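Local coordinates for protein putative glycosidase ph117-related (Bacteroides thetaiotaomicron, PDB 5A7V) that binds mannose and, as a GH130 beta-propeller enzyme, probably cleaves or phosphorolyses mannosides, at residues Leu34-Phe39 and Thr280-Val285; Thr76-Ala81 and Cys365-Val370; Leu91-Asp96 and Cys144-Ile149. All coordinates share one frame; numbering follows the deposited sequence.

Contact 1 of 3, residues Leu34-Phe39 and Thr280-Val285; sequences LPDWAF and TPKGIV
Phe39 takes Val285 at the edge of its ring, with CB of Val285 near the ring plane and 3.9 Å from Phe39 CE1. Phe39 CZ is met obliquely by Thr280 CG2 at 4.1 Å, and Trp359 adds an edge-to-face ring contact. The indole of Trp37 has Pro35 CG and Ala38 CB over one face, both offset toward the rim, while Val285 CG2 approaches obliquely, 4.0 Å from Trp37 CE3. Val285 thus touches both aromatic side chains of the loop. Trp37 belongs to a type I turn from Pro35 to Ala38, and its CB lies 3.9 Å from Lys282 CB. Opposite this turn is a second type I turn, Thr280 to Gly283, the tip of the beta hairpin joining strands 270-280 and 283-291 in the propeller. Thr280 OG1 organises it: it accepts from Lys282 N at 3.2 Å, which makes an ST turn, and donates to Gly283 O at 2.7 Å. A water donates to Thr280 OG1 at 2.8 Å and to Trp37 O at 2.7 Å. With no direct hydrogen bond between 34-39 and 280-285, apolar packing carries the contact, and this water joins their polar atoms. Because the hydroxyl proton is spent on Gly283 O, Thr280 OG1 can serve the water only as an acceptor.

Contact 2 of 3, residues Thr76-Ala81 and Cys365-Val370; sequences TFNPAA and CADSKV. With MAN (alpha-D-mannopyranose), chain E.
Asp367 lies against Phe77 where the first and last sheets of the GH130 five-bladed beta-propeller meet, beside a bound alpha-mannose. Its CB stands over the face of the Phe77 ring, 4.1 Å from the centroid and 29° off the normal, a CH-pi contact, and its backbone O lies over the ring centre. With CG anti to the carbonyl carbon (chi1 -64°), the carboxylate runs past the ring into the pocket. There OD1 of Asp367 accepts from the mannose O4 at 2.7 Å and OD2 of Asp367 accepts from O6 at 2.7 Å, so the two oxygens divide between two hydroxyls. Asn78 ND2 donates to the same O4 from the other segment, 3.0 Å away and nearly straight at 171°. A water donates to Asp367 OD1 at 2.7 Å and to Asn78 OD1 at 2.9 Å, and accepts from Asp367 N, tying both ligand-binding side chains together. Glu272, Tyr306 and Glu231 also bond this sugar, and Asp146 lies close to its O3. Behind the pocket, Ser368 and Lys369 both face Cys365 in a classic beta bulge, and Pro79 CG touches Val370 CG1 at 3.9 Å. The one hydrogen bond directly between the two segments runs from Thr76 N to Ser368 O, 3.0 Å.

Contact 3 of 3, residues Leu91-Asp96 and Cys144-Ile149; sequences LYRAED and CEDPRI. With MAN (alpha-D-mannopyranose), chain D; BMA (beta-D-mannopyranose), chain C; MAN (alpha-D-mannopyranose), chain E.
Arg93 and Asp146 bond at the crowded, charged end of a contact whose other end, at Leu91 and Ile149, is sparse and apolar. Strands 91-95 and 144-149 run antiparallel (171°) in different propeller blades, their axes 6.7 Å apart, and side chains bridge the gap where no backbone bonds do. Fully extended, Arg93 sends NH1 to Asp146 OD1 at 2.9 Å (153°), reaching it from above the carboxylate plane. Glu145 lies alongside, its carboxylate stacked on the guanidinium with planes 16° apart. Arg93 NH2 to Glu145 OE2, 3.5 Å, is therefore an attraction of charges with no N-H aimed at the oxygen. Glu95 OE2 takes a weak bond from Arg93 NH2 at 2.9 Å, and Ser107 OG is bonded to Arg93 NE. At the guanidinium edge sits a mannose modelled as overlapping alpha and beta anomers; O3 of the beta form accepts from Arg93 NH1 at 2.9 Å. Asp146 OD2 lies 2.7 Å from O3 of the other mannose, in chain E. At the looser end, Leu91 CD2 only grazes Ile149 CD1 at 4.1 Å, the side chains crossing nearly at right angles, and Pro147 CG rests 3.6 Å from Leu91 O. The directed bonds to Asp146 and Ser107, with Glu145 stacked on the face and Glu95 weakly bonded, would hold the guanidinium so that its N-H groups face the sugar; Asp146, held by Arg93 and Asn78, faces the neighbouring mannose.

In the fold
From the N terminus, the loop at 34-39 reaches far along the chain to the hairpin at 280-285, and contact 1 so closes a span of 240 residues. Before that span ends, strand 75-84 enters contact 2, whose partner lies beyond it at 365-370; contacts 1 and 2 therefore cross. Contact 3, a much shorter closure, falls within both spans. Contact 2 joins the first sheet to the last, while contact 3 joins the first to the next. They meet in that first sheet, where Phe77 pairs with Arg93 and Ala80 with Leu91, and both reach the chain E mannose. Contact 1 lies apart, its centre 26 Å from that of contact 2.

Contact 1 of 3, residues Leu34-Phe39 and Thr280-Val285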
# COMPACT_ATOMS: atom_id res chain seq x y z
N LEU A 34 -20.71 6.76 4.34
CA LEU A 34 -19.67 6.23 5.23
C LEU A 34 -20.08 6.28 6.68
O LEU A 34 -20.77 7.21 7.09
CB LEU A 34 -18.38 7.01 5.04
CG LEU A 34 -17.70 6.97 3.67
CD1 LEU A 34 -16.52 7.96 3.60
CD2 LEU A 34 -17.28 5.55 3.36
N PRO A 35 -19.64 5.30 7.49
CA PRO A 35 -19.81 5.47 8.95
C PRO A 35 -18.91 6.62 9.46
O PRO A 35 -17.94 7.03 8.76
CB PRO A 35 -19.38 4.13 9.51
CG PRO A 35 -18.61 3.46 8.46
CD PRO A 35 -18.85 4.10 7.14
N ASP A 36 -19.22 7.10 10.67
CA ASP A 36 -18.52 8.26 11.25
C ASP A 36 -17.01 8.05 11.43
O ASP A 36 -16.24 9.03 11.47
CB ASP A 36 -19.20 8.59 12.58
CG ASP A 36 -18.71 9.89 13.20
OD1 ASP A 36 -18.65 10.93 12.52
OD2 ASP A 36 -18.42 9.86 14.42
N TRP A 37 -16.58 6.80 11.58
CA TRP A 37 -15.16 6.47 11.88
C TRP A 37 -14.26 6.40 10.67
O TRP A 37 -13.05 6.35 10.78
CB TRP A 37 -15.08 5.15 12.68
CG TRP A 37 -15.69 3.97 12.00
CD1 TRP A 37 -16.94 3.47 12.23
CD2 TRP A 37 -15.10 3.14 10.98
NE1 TRP A 37 -17.16 2.36 11.43
CE2 TRP A 37 -16.06 2.15 10.63
CE3 TRP A 37 -13.86 3.11 10.36
CZ2 TRP A 37 -15.80 1.17 9.68
CZ3 TRP A 37 -13.59 2.13 9.44
CH2 TRP A 37 -14.58 1.18 9.07
N ALA A 38 -14.88 6.33 9.47
CA ALA A 38 -14.13 6.08 8.24
C ALA A 38 -13.59 7.35 7.58
O ALA A 38 -14.20 8.40 7.60
CB ALA A 38 -15.03 5.35 7.24
N PHE A 39 -12.41 7.21 7.01
CA PHE A 39 -11.82 8.32 6.23
C PHE A 39 -12.51 8.48 4.88
O PHE A 39 -12.79 7.50 4.20
CB PHE A 39 -10.30 8.06 5.97
CG PHE A 39 -9.46 8.08 7.21
CD1 PHE A 39 -9.40 6.98 8.03
CD2 PHE A 39 -8.73 9.21 7.57
CE1 PHE A 39 -8.63 7.01 9.21
CE2 PHE A 39 -7.99 9.24 8.75
CZ PHE A 39 -7.96 8.14 9.56
N THR A 280 -7.13 6.27 15.92
CA THR A 280 -8.10 7.36 15.96
C THR A 280 -8.90 7.24 17.27
O THR A 280 -8.85 6.19 17.94
CB THR A 280 -9.11 7.29 14.77
OG1 THR A 280 -10.14 6.32 15.06
CG2 THR A 280 -8.42 7.04 13.47
N PRO A 281 -9.72 8.27 17.60
CA PRO A 281 -10.52 8.17 18.83
C PRO A 281 -11.62 7.11 18.81
O PRO A 281 -12.17 6.82 19.87
CB PRO A 281 -11.15 9.56 18.99
CG PRO A 281 -10.80 10.33 17.80
CD PRO A 281 -9.72 9.63 17.04
N LYS A 282 -11.96 6.57 17.64
CA LYS A 282 -12.96 5.51 17.54
C LYS A 282 -12.35 4.12 17.46
O LYS A 282 -13.07 3.12 17.46
CB LYS A 282 -13.89 5.74 16.33
CG LYS A 282 -14.65 7.04 16.37
CD LYS A 282 -15.53 7.18 17.59
CE LYS A 282 -16.28 8.49 17.57
NZ LYS A 282 -17.01 8.73 18.85
N GLY A 283 -11.03 4.04 17.37
CA GLY A 283 -10.38 2.76 17.11
C GLY A 283 -9.27 2.89 16.09
O GLY A 283 -8.95 4.00 15.60
N ILE A 284 -8.65 1.77 15.78
CA ILE A 284 -7.59 1.74 14.81
C ILE A 284 -8.20 1.43 13.44
O ILE A 284 -8.96 0.43 13.29
CB ILE A 284 -6.55 0.66 15.17
CG1 ILE A 284 -5.83 1.10 16.44
CG2 ILE A 284 -5.60 0.40 14.02
CD1 ILE A 284 -5.09 -0.04 17.13
N VAL A 285 -7.90 2.28 12.46
CA VAL A 285 -8.42 2.08 11.09
C VAL A 285 -7.32 1.48 10.21
O VAL A 285 -6.23 2.06 10.08
CB VAL A 285 -8.95 3.37 10.49
CG1 VAL A 285 -9.46 3.11 9.09
CG2 VAL A 285 -10.06 3.94 11.36
O HOH W 1 -12.21 6.99 13.31

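Contact 2 of 3, residues Thr76-Ala81 and Cys365-Val370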
# COMPACT_ATOMS: atom_id res chain seq x y z
N THR A 76 4.57 2.51 -13.81
CA THR A 76 4.96 3.19 -12.57
C THR A 76 3.70 3.21 -11.68
O THR A 76 2.67 3.80 -12.05
CB THR A 76 5.43 4.63 -12.81
OG1 THR A 76 4.48 5.37 -13.57
CG2 THR A 76 6.75 4.63 -13.51
N PHE A 77 3.74 2.54 -10.52
CA PHE A 77 2.49 2.24 -9.79
C PHE A 77 2.81 2.04 -8.30
O PHE A 77 3.82 2.55 -7.81
CB PHE A 77 1.69 1.10 -10.50
CG PHE A 77 2.38 -0.24 -10.63
CD1 PHE A 77 3.46 -0.40 -11.50
CD2 PHE A 77 1.92 -1.36 -9.95
CE1 PHE A 77 4.02 -1.64 -11.68
CE2 PHE A 77 2.47 -2.61 -10.12
CZ PHE A 77 3.54 -2.76 -11.00
N ASN A 78 1.89 1.42 -7.58
CA ASN A 78 2.00 0.97 -6.17
C ASN A 78 3.04 1.72 -5.34
O ASN A 78 4.15 1.21 -5.16
CB ASN A 78 2.19 -0.53 -6.16
CG ASN A 78 0.96 -1.27 -6.67
OD1 ASN A 78 -0.01 -0.67 -7.14
ND2 ASN A 78 1.04 -2.58 -6.64
N PRO A 79 2.63 2.91 -4.88
CA PRO A 79 3.58 3.84 -4.27
C PRO A 79 3.52 3.90 -2.75
O PRO A 79 2.46 3.71 -2.14
CB PRO A 79 3.10 5.19 -4.82
CG PRO A 79 1.61 5.02 -4.85
CD PRO A 79 1.38 3.60 -5.22
N ALA A 80 4.67 4.19 -2.12
CA ALA A 80 4.70 4.67 -0.73
C ALA A 80 4.63 6.18 -0.75
O ALA A 80 5.03 6.81 -1.74
CB ALA A 80 5.99 4.24 -0.07
N ALA A 81 4.22 6.78 0.37
CA ALA A 81 4.18 8.22 0.49
C ALA A 81 4.49 8.59 1.92
O ALA A 81 4.06 7.92 2.85
CB ALA A 81 2.87 8.81 0.03
N CYS A 365 -2.72 2.54 -10.20
CA CYS A 365 -3.83 2.51 -11.16
C CYS A 365 -3.61 1.37 -12.12
O CYS A 365 -2.76 1.49 -13.04
CB CYS A 365 -3.88 3.82 -11.94
SG CYS A 365 -4.14 5.31 -10.92
N ALA A 366 -4.33 0.28 -11.90
CA ALA A 366 -4.29 -0.89 -12.78
C ALA A 366 -2.86 -1.38 -13.07
O ALA A 366 -2.58 -1.87 -14.16
CB ALA A 366 -5.08 -0.66 -14.07
N ASP A 367 -2.00 -1.35 -12.04
CA ASP A 367 -0.61 -1.77 -12.16
C ASP A 367 0.19 -1.02 -13.26
O ASP A 367 1.17 -1.52 -13.77
CB ASP A 367 -0.41 -3.29 -12.31
CG ASP A 367 -0.84 -4.15 -11.13
OD1 ASP A 367 -1.35 -3.65 -10.10
OD2 ASP A 367 -0.59 -5.41 -11.24
N SER A 368 -0.25 0.22 -13.56
CA SER A 368 0.35 0.98 -14.65
C SER A 368 0.76 2.42 -14.34
O SER A 368 1.76 2.89 -14.89
CB SER A 368 -0.57 0.96 -15.88
OG SER A 368 -0.51 -0.34 -16.51
N LYS A 369 -0.05 3.12 -13.55
CA LYS A 369 0.14 4.54 -13.23
C LYS A 369 0.07 4.76 -11.72
O LYS A 369 -0.46 3.89 -10.99
CB LYS A 369 -0.89 5.45 -13.96
CG LYS A 369 -1.03 5.20 -15.48
CD LYS A 369 0.19 5.69 -16.21
CE LYS A 369 0.10 5.92 -17.73
NZ LYS A 369 -0.07 4.70 -18.49
N VAL A 370 0.45 5.95 -11.29
CA VAL A 370 0.18 6.41 -9.91
C VAL A 370 -0.89 7.49 -9.93
O VAL A 370 -0.78 8.47 -10.69
CB VAL A 370 1.45 6.99 -9.22
CG1 VAL A 370 1.12 7.53 -7.81
CG2 VAL A 370 2.54 5.92 -9.14
C1 MAN E . -1.19 -8.16 -5.60
C2 MAN E . -0.71 -6.82 -5.01
C3 MAN E . -0.01 -5.85 -5.98
C4 MAN E . -0.74 -5.79 -7.33
C5 MAN E . -1.97 -6.73 -7.39
C6 MAN E . -2.60 -6.79 -8.80
O1 MAN E . -2.34 -8.78 -4.80
O2 MAN E . 0.19 -7.17 -3.95
O3 MAN E . 1.33 -6.22 -6.25
O4 MAN E . -1.08 -4.44 -7.54
O5 MAN E . -1.50 -8.06 -7.00
O6 MAN E . -1.65 -7.34 -9.72
O HOH W 2 -2.03 -1.30 -9.07

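Contact 3 of 3, residues Leu91-Asp96 and Cys144-Ile149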
# COMPACT_ATOMS: atom_id res chain seq x y z
N LEU A 91 7.69 7.31 -3.12
CA LEU A 91 8.56 6.26 -3.69
C LEU A 91 7.65 5.33 -4.49
O LEU A 91 6.81 4.64 -3.91
CB LEU A 91 9.37 5.50 -2.64
CG LEU A 91 10.72 6.14 -2.23
CD1 LEU A 91 10.52 7.45 -1.49
CD2 LEU A 91 11.60 5.17 -1.49
N TYR A 92 7.81 5.37 -5.80
CA TYR A 92 6.91 4.64 -6.71
C TYR A 92 7.55 3.36 -7.22
O TYR A 92 8.74 3.32 -7.55
CB TYR A 92 6.41 5.51 -7.87
CG TYR A 92 7.48 6.22 -8.72
CD1 TYR A 92 7.99 7.49 -8.36
CD2 TYR A 92 7.99 5.64 -9.87
CE1 TYR A 92 8.90 8.14 -9.15
CE2 TYR A 92 8.90 6.31 -10.67
CZ TYR A 92 9.34 7.56 -10.32
OH TYR A 92 10.26 8.23 -11.11
N ARG A 93 6.74 2.30 -7.32
CA ARG A 93 7.19 1.06 -7.94
C ARG A 93 7.33 1.29 -9.45
O ARG A 93 6.35 1.61 -10.10
CB ARG A 93 6.19 -0.06 -7.66
CG ARG A 93 6.60 -1.39 -8.25
CD ARG A 93 5.57 -2.50 -8.03
NE ARG A 93 5.94 -3.71 -8.69
CZ ARG A 93 5.22 -4.84 -8.66
NH1 ARG A 93 4.17 -4.98 -7.85
NH2 ARG A 93 5.54 -5.84 -9.48
N ALA A 94 8.50 1.03 -10.00
CA ALA A 94 8.78 1.21 -11.41
C ALA A 94 9.28 -0.08 -11.99
O ALA A 94 10.12 -0.78 -11.41
CB ALA A 94 9.83 2.27 -11.60
N GLU A 95 8.72 -0.45 -13.16
CA GLU A 95 9.12 -1.65 -13.88
C GLU A 95 9.74 -1.32 -15.23
O GLU A 95 9.28 -0.40 -15.94
CB GLU A 95 7.92 -2.60 -14.09
CG GLU A 95 7.49 -3.28 -12.80
CD GLU A 95 6.30 -4.20 -13.01
OE1 GLU A 95 5.45 -3.92 -13.92
OE2 GLU A 95 6.21 -5.20 -12.23
N ASP A 96 10.81 -2.08 -15.53
CA ASP A 96 11.52 -2.05 -16.82
C ASP A 96 10.86 -3.02 -17.82
O ASP A 96 9.77 -3.56 -17.54
CB ASP A 96 13.01 -2.31 -16.58
CG ASP A 96 13.32 -3.72 -16.09
OD1 ASP A 96 12.45 -4.62 -16.12
OD2 ASP A 96 14.50 -3.94 -15.70
N CYS A 144 12.25 -5.12 -5.93
CA CYS A 144 11.73 -4.58 -4.66
C CYS A 144 10.42 -3.90 -5.00
O CYS A 144 10.39 -2.92 -5.73
CB CYS A 144 12.74 -3.59 -4.07
SG CYS A 144 14.42 -4.25 -3.97
N GLU A 145 9.32 -4.44 -4.45
CA GLU A 145 7.97 -4.07 -4.88
C GLU A 145 7.15 -3.44 -3.76
O GLU A 145 7.36 -3.73 -2.56
CB GLU A 145 7.17 -5.31 -5.32
CG GLU A 145 7.88 -6.19 -6.32
CD GLU A 145 7.17 -7.49 -6.62
OE1 GLU A 145 6.35 -7.96 -5.77
OE2 GLU A 145 7.49 -8.12 -7.68
N ASP A 146 6.20 -2.61 -4.11
CA ASP A 146 5.06 -2.29 -3.26
C ASP A 146 5.43 -1.76 -1.86
O ASP A 146 5.05 -2.32 -0.82
CB ASP A 146 4.10 -3.48 -3.12
CG ASP A 146 3.51 -4.01 -4.44
OD1 ASP A 146 3.70 -3.38 -5.48
OD2 ASP A 146 2.84 -5.07 -4.31
N PRO A 147 6.18 -0.65 -1.84
CA PRO A 147 6.63 -0.10 -0.55
C PRO A 147 5.51 0.56 0.23
O PRO A 147 4.61 1.17 -0.34
CB PRO A 147 7.69 0.94 -0.96
CG PRO A 147 7.16 1.44 -2.29
CD PRO A 147 6.61 0.19 -2.97
N ARG A 148 5.61 0.49 1.56
CA ARG A 148 4.84 1.35 2.44
C ARG A 148 5.85 1.99 3.41
O ARG A 148 6.77 1.30 3.85
CB ARG A 148 3.81 0.61 3.28
CG ARG A 148 2.57 0.21 2.51
CD ARG A 148 2.56 -1.15 2.15
NE ARG A 148 1.27 -1.70 1.68
CZ ARG A 148 1.25 -2.57 0.71
NH1 ARG A 148 2.32 -2.93 0.08
NH2 ARG A 148 0.08 -3.04 0.29
N ILE A 149 5.66 3.28 3.69
CA ILE A 149 6.64 4.00 4.55
C ILE A 149 5.90 4.69 5.69
O ILE A 149 4.87 5.34 5.50
CB ILE A 149 7.47 5.03 3.77
CG1 ILE A 149 8.38 4.30 2.77
CG2 ILE A 149 8.30 5.91 4.71
CD1 ILE A 149 9.08 5.14 1.73
C1 MAN D . 2.07 -10.98 -8.08
C2 MAN D . 1.67 -9.56 -8.02
C3 MAN D . 2.79 -8.83 -8.72
C4 MAN D . 4.18 -9.14 -8.19
C5 MAN D . 4.39 -10.63 -8.03
C6 MAN D . 5.53 -10.97 -7.08
O1 MAN D . 1.97 -11.60 -9.31
O2 MAN D . 1.62 -9.06 -6.69
O3 MAN D . 2.64 -7.40 -8.66
O4 MAN D . 5.17 -8.64 -9.11
O5 MAN D . 3.26 -11.27 -7.48
O6 MAN D . 5.33 -10.42 -5.77
C1 BMA C . 1.93 -10.89 -8.15
C2 BMA C . 1.78 -9.37 -8.28
C3 BMA C . 3.02 -8.81 -8.93
C4 BMA C . 4.26 -9.25 -8.17
C5 BMA C . 4.23 -10.75 -7.87
C6 BMA C . 5.37 -11.20 -6.97
O1 BMA C . 0.81 -11.57 -7.61
O2 BMA C . 1.65 -8.76 -6.99
O3 BMA C . 2.99 -7.33 -9.07
O4 BMA C . 5.40 -8.93 -8.99
O5 BMA C . 3.00 -11.18 -7.25
O6 BMA C . 5.37 -10.52 -5.71
C1 MAN E . -1.19 -8.16 -5.60
C2 MAN E . -0.71 -6.82 -5.01
C3 MAN E . -0.01 -5.85 -5.98
C4 MAN E . -0.74 -5.79 -7.33
C5 MAN E . -1.97 -6.73 -7.39
C6 MAN E . -2.60 -6.79 -8.80
O1 MAN E . -2.34 -8.78 -4.80
O2 MAN E . 0.19 -7.17 -3.95
O3 MAN E . 1.33 -6.22 -6.25
O4 MAN E . -1.08 -4.44 -7.54
O5 MAN E . -1.50 -8.06 -7.00
O6 MAN E . -1.65 -7.34 -9.72